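Local atomic coordinates of TqaA (Penicillium aethiopicum, PDB entry 5DLK), a protein that probably assembles a nonribosomal peptide, its terminal condensation-like domain, the part described here, closing the product into a macrocycle. Residues Leu433-Cys438 with Ala458-Phe463; Ala292-Tyr297 with Thr450-Asn455; Thr285-Ala290 with Leu386-Gln391; Ile62-Phe67 with Glu421-Thr426; Val335-Pro338 with Asp343-Val346. All coordinates share one frame; numbering follows the deposited sequence.

Contact 1 of 5, residues Leu433-Cys438 with Ala458-Phe463. With EDO (1,2-ethanediol), chain F.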
# COMPACT_ATOMS: atom_id res chain seq x y z
N LEU A 433 8.64 -0.13 18.91
CA LEU A 433 7.77 0.51 17.91
C LEU A 433 8.68 1.42 17.13
O LEU A 433 9.35 2.29 17.69
CB LEU A 433 6.62 1.29 18.57
CG LEU A 433 5.72 2.06 17.58
CD1 LEU A 433 4.79 1.12 16.85
CD2 LEU A 433 4.91 3.16 18.28
N GLU A 434 8.76 1.21 15.82
CA GLU A 434 9.66 2.02 15.01
C GLU A 434 8.90 3.12 14.27
O GLU A 434 8.00 2.82 13.49
CB GLU A 434 10.41 1.15 14.02
CG GLU A 434 11.55 1.86 13.36
CD GLU A 434 12.42 0.90 12.58
OE1 GLU A 434 13.36 0.33 13.19
OE2 GLU A 434 12.15 0.70 11.39
N VAL A 435 9.23 4.37 14.56
CA VAL A 435 8.66 5.50 13.86
C VAL A 435 9.57 5.80 12.67
O VAL A 435 10.77 6.00 12.83
CB VAL A 435 8.52 6.73 14.80
CG1 VAL A 435 8.03 7.97 14.05
CG2 VAL A 435 7.62 6.40 16.01
N GLN A 436 8.99 5.80 11.48
CA GLN A 436 9.76 6.01 10.26
C GLN A 436 9.22 7.24 9.54
O GLN A 436 8.02 7.34 9.31
CB GLN A 436 9.66 4.79 9.35
CG GLN A 436 9.87 3.46 10.08
CD GLN A 436 9.57 2.26 9.20
OE1 GLN A 436 8.86 2.37 8.20
NE2 GLN A 436 10.13 1.11 9.56
N VAL A 437 10.10 8.16 9.19
CA VAL A 437 9.69 9.30 8.38
C VAL A 437 10.28 9.13 6.98
O VAL A 437 11.48 8.82 6.84
CB VAL A 437 10.17 10.63 8.99
CG1 VAL A 437 9.86 11.79 8.05
CG2 VAL A 437 9.54 10.84 10.38
N CYS A 438 9.45 9.33 5.96
CA CYS A 438 9.91 9.23 4.58
C CYS A 438 9.45 10.46 3.80
O CYS A 438 8.24 10.73 3.68
CB CYS A 438 9.38 7.96 3.91
SG CYS A 438 10.06 7.73 2.23
N ALA A 458 8.49 10.83 21.05
CA ALA A 458 8.47 11.31 22.43
C ALA A 458 7.04 11.49 22.95
O ALA A 458 6.74 11.16 24.10
CB ALA A 458 9.23 12.65 22.54
N ILE A 459 6.18 12.03 22.10
CA ILE A 459 4.77 12.20 22.46
C ILE A 459 4.09 10.86 22.66
O ILE A 459 3.35 10.68 23.63
CB ILE A 459 4.01 13.03 21.39
CG1 ILE A 459 4.60 14.44 21.31
CG2 ILE A 459 2.49 13.11 21.75
CD1 ILE A 459 4.34 15.10 19.96
N ILE A 460 4.34 9.91 21.76
CA ILE A 460 3.75 8.57 21.90
C ILE A 460 4.13 7.97 23.26
O ILE A 460 3.28 7.45 24.00
CB ILE A 460 4.22 7.63 20.78
CG1 ILE A 460 3.62 8.07 19.42
CG2 ILE A 460 3.81 6.20 21.08
CD1 ILE A 460 4.23 7.32 18.20
N THR A 461 5.42 8.01 23.58
CA THR A 461 5.86 7.47 24.87
C THR A 461 5.26 8.23 26.06
O THR A 461 4.88 7.64 27.06
CB THR A 461 7.39 7.47 24.98
OG1 THR A 461 7.90 6.59 23.97
CG2 THR A 461 7.81 6.98 26.35
N LYS A 462 5.15 9.55 25.94
CA LYS A 462 4.56 10.33 27.03
C LYS A 462 3.09 9.97 27.24
O LYS A 462 2.62 9.80 28.37
CB LYS A 462 4.73 11.82 26.75
CG LYS A 462 4.35 12.72 27.93
CD LYS A 462 5.12 14.04 27.88
CE LYS A 462 6.63 13.80 27.85
NZ LYS A 462 7.40 15.08 27.90
N PHE A 463 2.35 9.84 26.14
CA PHE A 463 0.94 9.44 26.20
C PHE A 463 0.78 8.09 26.91
O PHE A 463 -0.12 7.91 27.74
CB PHE A 463 0.34 9.36 24.80
CG PHE A 463 -0.05 10.70 24.19
CD1 PHE A 463 0.21 11.89 24.83
CD2 PHE A 463 -0.68 10.73 22.95
CE1 PHE A 463 -0.13 13.12 24.24
CE2 PHE A 463 -1.05 11.93 22.36
CZ PHE A 463 -0.80 13.12 23.00
C1 EDO F . 12.27 0.79 5.55
O1 EDO F . 10.98 0.73 6.18
C2 EDO F . 12.11 0.75 4.04
O2 EDO F . 13.20 1.45 3.42

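Contact 2 of 5, residues Ala292-Tyr297 with Thr450-Asn455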
# COMPACT_ATOMS: atom_id res chain seq x y z
N ALA A 292 -1.57 14.41 15.97
CA ALA A 292 -2.53 15.52 16.07
C ALA A 292 -2.08 16.56 17.07
O ALA A 292 -2.21 17.76 16.83
CB ALA A 292 -3.92 15.01 16.44
N LEU A 293 -1.56 16.11 18.20
CA LEU A 293 -1.09 17.05 19.22
C LEU A 293 0.10 17.85 18.69
O LEU A 293 0.19 19.07 18.92
CB LEU A 293 -0.72 16.34 20.52
CG LEU A 293 -0.32 17.31 21.62
CD1 LEU A 293 -1.47 18.26 21.97
CD2 LEU A 293 0.13 16.53 22.84
N PHE A 294 1.02 17.15 18.04
CA PHE A 294 2.18 17.77 17.41
C PHE A 294 1.73 18.88 16.46
O PHE A 294 2.24 20.02 16.51
CB PHE A 294 3.02 16.71 16.66
CG PHE A 294 4.18 17.29 15.86
CD1 PHE A 294 5.42 17.47 16.45
CD2 PHE A 294 4.01 17.63 14.52
CE1 PHE A 294 6.49 17.99 15.70
CE2 PHE A 294 5.07 18.15 13.79
CZ PHE A 294 6.30 18.34 14.38
N LEU A 295 0.76 18.56 15.60
CA LEU A 295 0.28 19.56 14.66
C LEU A 295 -0.47 20.71 15.35
O LEU A 295 -0.33 21.86 14.97
CB LEU A 295 -0.64 18.92 13.62
CG LEU A 295 0.06 18.00 12.61
CD1 LEU A 295 -1.00 17.29 11.75
CD2 LEU A 295 1.02 18.77 11.73
N SER A 296 -1.28 20.39 16.36
CA SER A 296 -2.03 21.44 17.05
C SER A 296 -1.07 22.48 17.61
O SER A 296 -1.32 23.68 17.53
CB SER A 296 -2.91 20.85 18.17
OG SER A 296 -2.16 20.44 19.30
N TYR A 297 0.04 22.02 18.16
CA TYR A 297 1.05 22.93 18.70
C TYR A 297 1.72 23.79 17.63
O TYR A 297 1.77 25.02 17.73
CB TYR A 297 2.11 22.13 19.46
CG TYR A 297 3.24 22.99 19.98
CD1 TYR A 297 3.05 23.81 21.09
CD2 TYR A 297 4.47 23.01 19.34
CE1 TYR A 297 4.08 24.61 21.55
CE2 TYR A 297 5.50 23.80 19.79
CZ TYR A 297 5.30 24.59 20.90
OH TYR A 297 6.33 25.38 21.34
N THR A 450 14.76 14.09 11.40
CA THR A 450 15.20 13.48 12.65
C THR A 450 14.38 14.09 13.79
O THR A 450 13.95 13.38 14.70
CB THR A 450 16.73 13.66 12.91
OG1 THR A 450 17.49 12.90 11.95
CG2 THR A 450 17.12 13.15 14.28
N GLU A 451 14.16 15.40 13.73
CA GLU A 451 13.42 16.08 14.79
C GLU A 451 11.96 15.65 14.79
O GLU A 451 11.36 15.45 15.85
CB GLU A 451 13.52 17.60 14.66
CG GLU A 451 12.86 18.37 15.82
CD GLU A 451 13.50 18.12 17.20
OE1 GLU A 451 14.58 17.49 17.29
OE2 GLU A 451 12.92 18.57 18.22
N LEU A 452 11.39 15.51 13.60
CA LEU A 452 10.02 15.03 13.49
C LEU A 452 9.88 13.63 14.09
O LEU A 452 8.98 13.38 14.89
CB LEU A 452 9.57 15.01 12.02
CG LEU A 452 8.15 14.49 11.81
CD1 LEU A 452 7.11 15.35 12.53
CD2 LEU A 452 7.85 14.37 10.31
N ALA A 453 10.76 12.70 13.71
CA ALA A 453 10.67 11.34 14.24
C ALA A 453 10.87 11.33 15.76
O ALA A 453 10.20 10.59 16.48
CB ALA A 453 11.71 10.42 13.54
N ASN A 454 11.80 12.16 16.24
CA ASN A 454 12.04 12.28 17.67
C ASN A 454 10.84 12.82 18.44
O ASN A 454 10.47 12.28 19.47
CB ASN A 454 13.25 13.19 17.92
CG ASN A 454 14.57 12.46 17.69
OD1 ASN A 454 14.59 11.23 17.60
ND2 ASN A 454 15.66 13.21 17.58
N ASN A 455 10.27 13.90 17.93
CA ASN A 455 9.13 14.54 18.62
C ASN A 455 7.90 13.62 18.67
O ASN A 455 7.27 13.47 19.72
CB ASN A 455 8.73 15.84 17.93
CG ASN A 455 9.76 16.94 18.08
OD1 ASN A 455 9.69 17.94 17.36
ND2 ASN A 455 10.73 16.76 18.97

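Contact 3 of 5, residues Thr285-Ala290 with Leu386-Gln391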
# COMPACT_ATOMS: atom_id res chain seq x y z
N THR A 285 -4.32 4.51 16.91
CA THR A 285 -4.87 5.68 17.60
C THR A 285 -3.80 6.45 18.35
O THR A 285 -3.73 7.69 18.29
CB THR A 285 -5.99 5.26 18.57
OG1 THR A 285 -7.09 4.78 17.78
CG2 THR A 285 -6.49 6.44 19.43
N LEU A 286 -2.96 5.72 19.07
CA LEU A 286 -1.89 6.34 19.83
C LEU A 286 -0.96 7.14 18.91
O LEU A 286 -0.61 8.29 19.19
CB LEU A 286 -1.12 5.27 20.61
CG LEU A 286 -0.01 5.76 21.53
CD1 LEU A 286 -0.57 6.75 22.55
CD2 LEU A 286 0.58 4.57 22.26
N VAL A 287 -0.58 6.55 17.78
CA VAL A 287 0.28 7.25 16.85
C VAL A 287 -0.39 8.48 16.23
O VAL A 287 0.21 9.55 16.10
CB VAL A 287 0.73 6.31 15.71
CG1 VAL A 287 1.49 7.10 14.66
CG2 VAL A 287 1.56 5.15 16.28
N LYS A 288 -1.65 8.32 15.83
CA LYS A 288 -2.35 9.43 15.18
C LYS A 288 -2.70 10.54 16.17
O LYS A 288 -2.67 11.73 15.80
CB LYS A 288 -3.60 8.88 14.47
CG LYS A 288 -3.14 8.07 13.25
CD LYS A 288 -4.20 7.10 12.76
CE LYS A 288 -3.60 6.20 11.66
NZ LYS A 288 -4.61 5.23 11.11
N ALA A 289 -3.01 10.19 17.42
CA ALA A 289 -3.26 11.21 18.44
C ALA A 289 -2.00 12.01 18.71
O ALA A 289 -2.06 13.22 18.89
CB ALA A 289 -3.77 10.60 19.73
N ALA A 290 -0.86 11.32 18.76
CA ALA A 290 0.40 12.01 18.99
C ALA A 290 0.68 13.01 17.86
O ALA A 290 1.12 14.14 18.08
CB ALA A 290 1.57 10.99 19.12
N LEU A 386 0.60 15.40 4.63
CA LEU A 386 1.12 14.52 5.66
C LEU A 386 0.25 13.29 5.73
O LEU A 386 -0.98 13.39 5.80
CB LEU A 386 1.16 15.21 7.03
CG LEU A 386 1.60 14.30 8.17
CD1 LEU A 386 3.09 14.01 8.06
CD2 LEU A 386 1.28 14.95 9.53
N ILE A 387 0.86 12.11 5.66
CA ILE A 387 0.09 10.88 5.72
C ILE A 387 0.68 9.96 6.78
O ILE A 387 1.86 9.62 6.73
CB ILE A 387 0.06 10.13 4.38
CG1 ILE A 387 -0.42 11.08 3.27
CG2 ILE A 387 -0.80 8.85 4.49
CD1 ILE A 387 -0.50 10.44 1.89
N VAL A 388 -0.15 9.57 7.74
CA VAL A 388 0.26 8.67 8.81
C VAL A 388 -0.26 7.27 8.53
O VAL A 388 -1.47 7.05 8.32
CB VAL A 388 -0.26 9.15 10.15
CG1 VAL A 388 0.08 8.15 11.25
CG2 VAL A 388 0.32 10.54 10.44
N GLN A 389 0.66 6.31 8.51
CA GLN A 389 0.32 4.93 8.19
C GLN A 389 0.85 4.00 9.28
O GLN A 389 2.06 3.75 9.35
CB GLN A 389 0.90 4.51 6.84
CG GLN A 389 0.50 3.09 6.41
CD GLN A 389 0.76 2.83 4.94
OE1 GLN A 389 0.50 3.69 4.08
NE2 GLN A 389 1.26 1.64 4.63
N HIS A 390 -0.05 3.48 10.12
CA HIS A 390 0.35 2.50 11.12
C HIS A 390 0.29 1.10 10.50
O HIS A 390 -0.73 0.71 9.93
CB HIS A 390 -0.53 2.54 12.36
CG HIS A 390 -0.15 1.49 13.35
ND1 HIS A 390 1.10 1.47 13.93
CD2 HIS A 390 -0.79 0.39 13.79
CE1 HIS A 390 1.19 0.42 14.73
NE2 HIS A 390 0.05 -0.25 14.67
N GLN A 391 1.39 0.36 10.61
CA GLN A 391 1.50 -0.93 9.94
C GLN A 391 1.01 -2.07 10.81
O GLN A 391 1.81 -2.83 11.33
CB GLN A 391 2.96 -1.17 9.53
CG GLN A 391 3.58 -0.05 8.71
CD GLN A 391 3.15 -0.04 7.26
OE1 GLN A 391 1.96 -0.16 6.93
NE2 GLN A 391 4.12 0.11 6.37
O HOH W 1 -2.91 3.66 9.38

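Contact 4 of 5, residues Ile62-Phe67 with Glu421-Thr426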
# COMPACT_ATOMS: atom_id res chain seq x y z
N ILE A 62 2.00 4.36 -8.32
CA ILE A 62 2.66 4.36 -9.64
C ILE A 62 3.49 5.62 -9.85
O ILE A 62 4.65 5.55 -10.30
CB ILE A 62 1.62 4.18 -10.78
CG1 ILE A 62 1.05 2.76 -10.70
CG2 ILE A 62 2.26 4.43 -12.13
CD1 ILE A 62 -0.18 2.52 -11.56
N LYS A 63 2.94 6.77 -9.46
CA LYS A 63 3.64 8.03 -9.63
C LYS A 63 4.91 8.09 -8.81
O LYS A 63 5.82 8.85 -9.13
CB LYS A 63 2.75 9.22 -9.22
CG LYS A 63 1.69 9.63 -10.23
CD LYS A 63 1.05 10.94 -9.70
CE LYS A 63 -0.11 11.42 -10.55
NZ LYS A 63 0.29 11.63 -11.98
N ARG A 64 4.95 7.32 -7.74
CA ARG A 64 6.09 7.30 -6.83
C ARG A 64 7.07 6.14 -7.11
O ARG A 64 8.00 5.88 -6.33
CB ARG A 64 5.59 7.26 -5.39
CG ARG A 64 5.00 8.64 -4.97
CD ARG A 64 4.02 8.56 -3.81
NE ARG A 64 3.45 9.89 -3.55
CZ ARG A 64 2.50 10.48 -4.29
NH1 ARG A 64 2.00 9.88 -5.38
NH2 ARG A 64 2.07 11.69 -3.96
N GLY A 65 6.85 5.47 -8.24
CA GLY A 65 7.77 4.42 -8.67
C GLY A 65 7.84 3.28 -7.67
O GLY A 65 8.91 2.68 -7.47
N THR A 66 6.71 2.98 -7.04
CA THR A 66 6.69 2.02 -5.94
C THR A 66 6.74 0.61 -6.52
O THR A 66 5.81 0.16 -7.18
CB THR A 66 5.46 2.20 -5.05
OG1 THR A 66 5.24 3.60 -4.86
CG2 THR A 66 5.69 1.56 -3.67
N PHE A 67 7.85 -0.08 -6.29
CA PHE A 67 8.16 -1.29 -7.04
C PHE A 67 8.99 -2.20 -6.14
O PHE A 67 9.95 -1.74 -5.51
CB PHE A 67 8.90 -0.90 -8.31
CG PHE A 67 9.14 -2.02 -9.29
CD1 PHE A 67 8.09 -2.81 -9.75
CD2 PHE A 67 10.42 -2.22 -9.81
CE1 PHE A 67 8.34 -3.83 -10.70
CE2 PHE A 67 10.67 -3.23 -10.75
CZ PHE A 67 9.63 -4.03 -11.18
N GLU A 421 4.65 15.21 -0.38
CA GLU A 421 4.12 14.82 0.93
C GLU A 421 5.15 14.21 1.88
O GLU A 421 6.22 13.72 1.47
CB GLU A 421 2.97 13.83 0.74
CG GLU A 421 3.42 12.39 0.42
CD GLU A 421 3.90 12.21 -1.02
OE1 GLU A 421 3.61 13.09 -1.85
OE2 GLU A 421 4.55 11.18 -1.30
N VAL A 422 4.82 14.24 3.17
CA VAL A 422 5.62 13.59 4.20
C VAL A 422 4.84 12.37 4.66
O VAL A 422 3.64 12.46 4.91
CB VAL A 422 5.91 14.53 5.40
CG1 VAL A 422 6.57 13.75 6.55
CG2 VAL A 422 6.77 15.69 4.95
N TRP A 423 5.51 11.21 4.69
CA TRP A 423 4.94 10.00 5.26
C TRP A 423 5.49 9.71 6.64
O TRP A 423 6.70 9.85 6.87
CB TRP A 423 5.26 8.78 4.36
CG TRP A 423 4.72 8.88 2.99
CD1 TRP A 423 5.26 9.55 1.94
CD2 TRP A 423 3.51 8.27 2.51
NE1 TRP A 423 4.46 9.39 0.82
CE2 TRP A 423 3.38 8.62 1.15
CE3 TRP A 423 2.52 7.48 3.10
CZ2 TRP A 423 2.30 8.19 0.36
CZ3 TRP A 423 1.46 7.05 2.31
CH2 TRP A 423 1.35 7.41 0.96
N ILE A 424 4.61 9.32 7.56
CA ILE A 424 5.04 8.77 8.84
C ILE A 424 4.52 7.35 8.92
O ILE A 424 3.33 7.13 8.98
CB ILE A 424 4.52 9.56 10.04
CG1 ILE A 424 5.08 10.99 10.03
CG2 ILE A 424 4.91 8.84 11.35
CD1 ILE A 424 4.51 11.90 11.12
N PHE A 425 5.43 6.37 8.89
CA PHE A 425 5.04 4.98 9.07
C PHE A 425 5.41 4.54 10.48
O PHE A 425 6.45 4.95 11.00
CB PHE A 425 5.75 4.06 8.07
CG PHE A 425 5.51 4.39 6.63
CD1 PHE A 425 4.39 3.91 5.96
CD2 PHE A 425 6.43 5.16 5.92
CE1 PHE A 425 4.19 4.21 4.60
CE2 PHE A 425 6.24 5.44 4.57
CZ PHE A 425 5.11 4.97 3.92
N THR A 426 4.60 3.68 11.08
CA THR A 426 4.97 3.11 12.39
C THR A 426 4.87 1.59 12.31
O THR A 426 3.86 1.06 11.87
CB THR A 426 4.09 3.64 13.54
OG1 THR A 426 2.71 3.63 13.15
CG2 THR A 426 4.49 5.04 13.92

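Contact 5 of 5, residues Val335-Pro338 with Asp343-Val346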
# COMPACT_ATOMS: atom_id res chain seq x y z
N VAL A 335 -9.08 15.91 13.74
CA VAL A 335 -9.02 15.85 15.20
C VAL A 335 -9.32 17.24 15.73
O VAL A 335 -8.63 18.21 15.41
CB VAL A 335 -7.65 15.34 15.70
CG1 VAL A 335 -7.59 15.35 17.23
CG2 VAL A 335 -7.38 13.96 15.12
N THR A 336 -10.35 17.33 16.57
CA THR A 336 -10.82 18.62 17.05
C THR A 336 -10.70 18.65 18.56
O THR A 336 -11.36 17.86 19.26
CB THR A 336 -12.26 18.90 16.66
OG1 THR A 336 -13.12 18.09 17.48
CG2 THR A 336 -12.50 18.56 15.20
N PHE A 337 -9.90 19.58 19.05
CA PHE A 337 -9.64 19.75 20.48
C PHE A 337 -10.62 20.75 21.08
O PHE A 337 -10.93 21.74 20.44
CB PHE A 337 -8.23 20.27 20.71
CG PHE A 337 -7.15 19.37 20.18
CD1 PHE A 337 -6.82 19.37 18.83
CD2 PHE A 337 -6.42 18.57 21.06
CE1 PHE A 337 -5.80 18.56 18.34
CE2 PHE A 337 -5.40 17.76 20.59
CZ PHE A 337 -5.09 17.75 19.22
N PRO A 338 -11.07 20.51 22.32
CA PRO A 338 -11.95 21.49 22.95
C PRO A 338 -11.18 22.71 23.47
O PRO A 338 -9.96 22.72 23.47
CB PRO A 338 -12.57 20.70 24.12
CG PRO A 338 -11.51 19.75 24.52
CD PRO A 338 -10.84 19.34 23.17
N ASP A 343 -10.39 21.04 29.77
CA ASP A 343 -9.27 20.35 30.43
C ASP A 343 -9.18 18.88 30.02
O ASP A 343 -9.14 17.99 30.86
CB ASP A 343 -9.40 20.46 31.95
CG ASP A 343 -8.11 20.86 32.62
OD1 ASP A 343 -7.04 20.82 31.96
OD2 ASP A 343 -8.16 21.20 33.82
N TRP A 344 -9.17 18.63 28.72
CA TRP A 344 -8.97 17.26 28.24
C TRP A 344 -7.69 16.61 28.78
O TRP A 344 -6.65 17.26 28.93
CB TRP A 344 -8.89 17.22 26.72
CG TRP A 344 -10.15 16.83 26.04
CD1 TRP A 344 -11.42 16.76 26.57
CD2 TRP A 344 -10.26 16.46 24.67
NE1 TRP A 344 -12.32 16.37 25.59
CE2 TRP A 344 -11.62 16.17 24.42
CE3 TRP A 344 -9.33 16.34 23.63
CZ2 TRP A 344 -12.07 15.79 23.16
CZ3 TRP A 344 -9.79 15.96 22.37
CH2 TRP A 344 -11.14 15.69 22.15
N THR A 345 -7.80 15.32 29.05
CA THR A 345 -6.64 14.48 29.33
C THR A 345 -6.20 13.78 28.06
O THR A 345 -6.89 13.77 27.05
CB THR A 345 -6.95 13.42 30.38
OG1 THR A 345 -7.92 12.51 29.86
CG2 THR A 345 -7.51 14.08 31.66
N VAL A 346 -5.02 13.17 28.13
CA VAL A 346 -4.57 12.29 27.06
C VAL A 346 -5.62 11.24 26.70
O VAL A 346 -5.88 11.00 25.53
CB VAL A 346 -3.25 11.62 27.46
CG1 VAL A 346 -2.92 10.47 26.52
CG2 VAL A 346 -2.14 12.67 27.50

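Contact 1 of 5, residues Leu433-Cys438 with Ala458-Phe463
Gln436 NE2 gives a 2.8 Å hydrogen bond to Glu434 OE2 on one side of strand 433-440, while on the other side Leu433 and Val435 turn to meet Ile460. The acceptor uses its anti lone pair, the one away from OE1, and lies close to the amide plane of Gln436. Through OE1, Glu434 also forms a salt bridge with Arg432. A 1,2-ethanediol, probably from the crystallisation liquor, sits at the same glutamine: its O1 makes a weak 3.4 Å bond to Gln436 OE1.

The contact with the helix itself is entirely apolar and hangs on one methyl. Ile460 CD1 touches both strand residues, 4.1 Å from Val435 CG2 and 4.2 Å from Leu433 CD2. It gets that far because CG1 stands beside the backbone N (chi1 -69°) and the chain then runs on extended to CD1. Val435 and Ile460 lie alongside, pointing in opposite senses. The backbones stay well apart, with Leu433 CA 9.9 Å from Ile460 CA, so it is the branch ends that fill the interval. Pro275 touches both Leu433 and Ile460, and Ala290 of helix 283-299 covers another part of Ile460.

All three touching residues are buried. The side chain of Leu433 is about 9 Å from that of Asn392, a phosphopantetheine-binding residue. The arrangement is that of a helix laid on a beta-sheet: helix 446-465 follows strand 433-440 in the chain and packs back onto it, within the condensation-domain fold of the chloramphenicol acetyltransferase type.

Contact 2 of 5, residues Ala292-Tyr297 with Thr450-Asn455
Phe294 fills the gap between the two helices, its ring lodged against Leu452 and Asn455. At the far end of the ring, Leu452 CD1 touches CZ at 3.6 Å and CE2 at 3.7 Å, the two side chains crossing at about a right angle. At the neighbouring edge Asn455 OD1 lies near the ring plane, 3.6 Å from Phe294 CE1, and Asn455 CB closes in on the same carbon at 3.8 Å. An oxygen in that place faces the slightly positive C-H rim of the ring, which is probably a mildly favourable approach. The phenyl group reaches this spot because CG stands opposite the backbone N (chi1 174°). Helices 283-299 and 446-465 form a pair lying on one face of the six-stranded mixed sheet, and Phe294 also touches Ile456 and Ile459 of the second helix. A serine in place of Phe294 would probably open a gap between the helices and leave Leu452 CD1 without its aromatic neighbour.

Toward solvent the contact is looser. Tyr297 and Glu451 are exposed and do not touch across the pair; Tyr297 instead meets Phe476, near the end of the chain, with their rings edge-to-face. Here the polar order lies within helix 446-465. Asn455 ND2 donates to Glu451 OE2 at 2.9 Å, coming from above the carboxylate plane, and this bond probably holds the amide with OD1, not ND2, turned to the ring; amide and ring planes stand 41° apart.

Contact 3 of 5, residues Thr285-Ala290 with Leu386-Gln391
The imidazole of His390 is the flat group that meets the helix: Val287 CG2 comes obliquely to it, 4.4 Å from ND1. That same nitrogen is hydrogen-bonded to Thr426 OG1 on the next strand, which fixes the rotation of the ring, and Met283 and Ala284 also touch the His390 side chain. Two further flat groups, the amides of Gln389 and Gln391, join each other on the strand's side away from the helix. Gln389 NE2 donates to Gln391 OE1 over 3.0 Å and nearly straight (173°); the acceptor lies in the plane of the Gln389 amide, whereas the donor stands above the carbonyl plane of Gln391.

Between helix 283-299 and strand 386-390 the packing is apolar. Val388 CG1 is the hub, with Val287 CG1 and Lys288 CG both at 3.8 Å. Lys288 starts with CG beside the backbone N (chi1 -71°) and then runs fully extended past Val388, its methylenes covering the valine. The segments are almost antiparallel, at 159°, their axes 8.9 Å apart, a helix laid along an interior strand of the six-stranded sheet of the C-terminal half. The side chain of Lys288 is about 5 Å from that of Tyr357 and that of His390 about 4 Å from that of Asn392, both phosphopantetheine-binding residues.

At the end of the lysine, a water accepts from Lys288 NZ (2.9 Å) and from His390 N (3.0 Å), while NZ also bonds His308 ND1. A buried amine is thus paid for by polar partners, and the water ties it to the strand backbone.

Contact 4 of 5, residues Ile62-Phe67 with Glu421-Thr426
Leaving helix 56-63, the chain runs from Ile62 to Arg64, whose guanidinium reaches Glu421 just ahead of strand 422-428. Arg64 is extended from CG to NE and presents the side of its guanidinium, NE and NH2 together, one nitrogen to each carboxylate oxygen. NE meets Glu421 OE2 at 2.8 Å and almost straight (174°), and NH2 meets Glu421 OE1 at 3.0 Å, a two-bond salt bridge. Both oxygens lie close to the guanidinium plane, yet the nitrogens come from above the carboxylate plane, the two planes standing 47° apart. The remaining nitrogen, NH1, bonds back to Val60 O in the helix just left. Gly65 follows with positive phi as the C-prime residue of a Schellman motif: Gly65 N bonds Ile62 O at 3.0 Å, and Thr66 N bonds Phe61 O.

On the strand side Trp423 NE1 donates to Glu421 OE2 at 2.8 Å, on the anti lone pair, and the edge of the indole borders Arg64 NE. An alanine in place of Glu421 is likely to leave the guanidinium without its counter-charge and the indole N-H without its acceptor.

The salt bridge ties the N-terminal half, through helix 56-63, to the C-terminal half of the condensation domain. With Arg64 NE, Trp423 NE1 and Leu419 N all converging on OE2, the buried carboxylate would be expected to stay ionised.

Contact 5 of 5, residues Val335-Pro338 with Asp343-Val346
Pro338 and Trp344 close the short loop that leads from strand 329-336 into helix 346-358, a strand-loop-helix connection at the surface of the domain. Its main interaction is a CH-pi contact. Pro338 CD sits 3.3 Å from the centroid of the Trp344 six-membered ring, only 12° off the ring normal, so the methylene lies squarely over the face. Pro338 CG continues over the five-membered ring, 3.5 Å from Trp344 CD2. The indole is swung off the staggered positions (chi1 -99°) to lie beneath the proline, and the two side chains cross at about a right angle.

The apolar packing beside it is lighter. Phe337 CD2 is 4.5 Å from Trp344 CZ3, and Leu471 touches both of these aromatic residues from outside the loop. His352 of the following helix meets the indole as well, their planes at about 55°.

Polar interactions secure the second half of the loop. Thr345 takes the N-cap position, its side chain capping a backbone N just beyond, and Asp348 OD2 accepts from Thr345 N in return, in the manner of a capping box. Asp343 pairs with Arg470 in a salt bridge, and Trp344 has a backbone hydrogen bond with Leu471; both tie the loop to the chain's C-terminal region.

At the far corner of the indole, Trp344 CH2 comes within 3.6 Å of the carbonyl oxygen Thr336 O.

Overall arrangement
Contacts 1, 3, 4 and 5 each include a strand of the six-stranded mixed sheet of the C-terminal half; contact 2 joins helices 283-299 and 446-465, which lie on one face of it. The centres of contacts 1 and 2, and of 1 and 3, are about 9 Å apart. Strands 386-390, 422-428 and 433-440, neighbours in the sheet, link contacts 3, 4 and 1. Contact 5, about 30 Å from contact 4 between centres, lies at the outermost strand 329-336. Along the chain contact 5 falls within the span of contact 3, and contact 3 within that of contact 4, which brings in the N-terminal half; contact 1 follows all three and alternates with contact 2. Helix 446-465, late in the chain, thus packs on both sheet and helix 283-299.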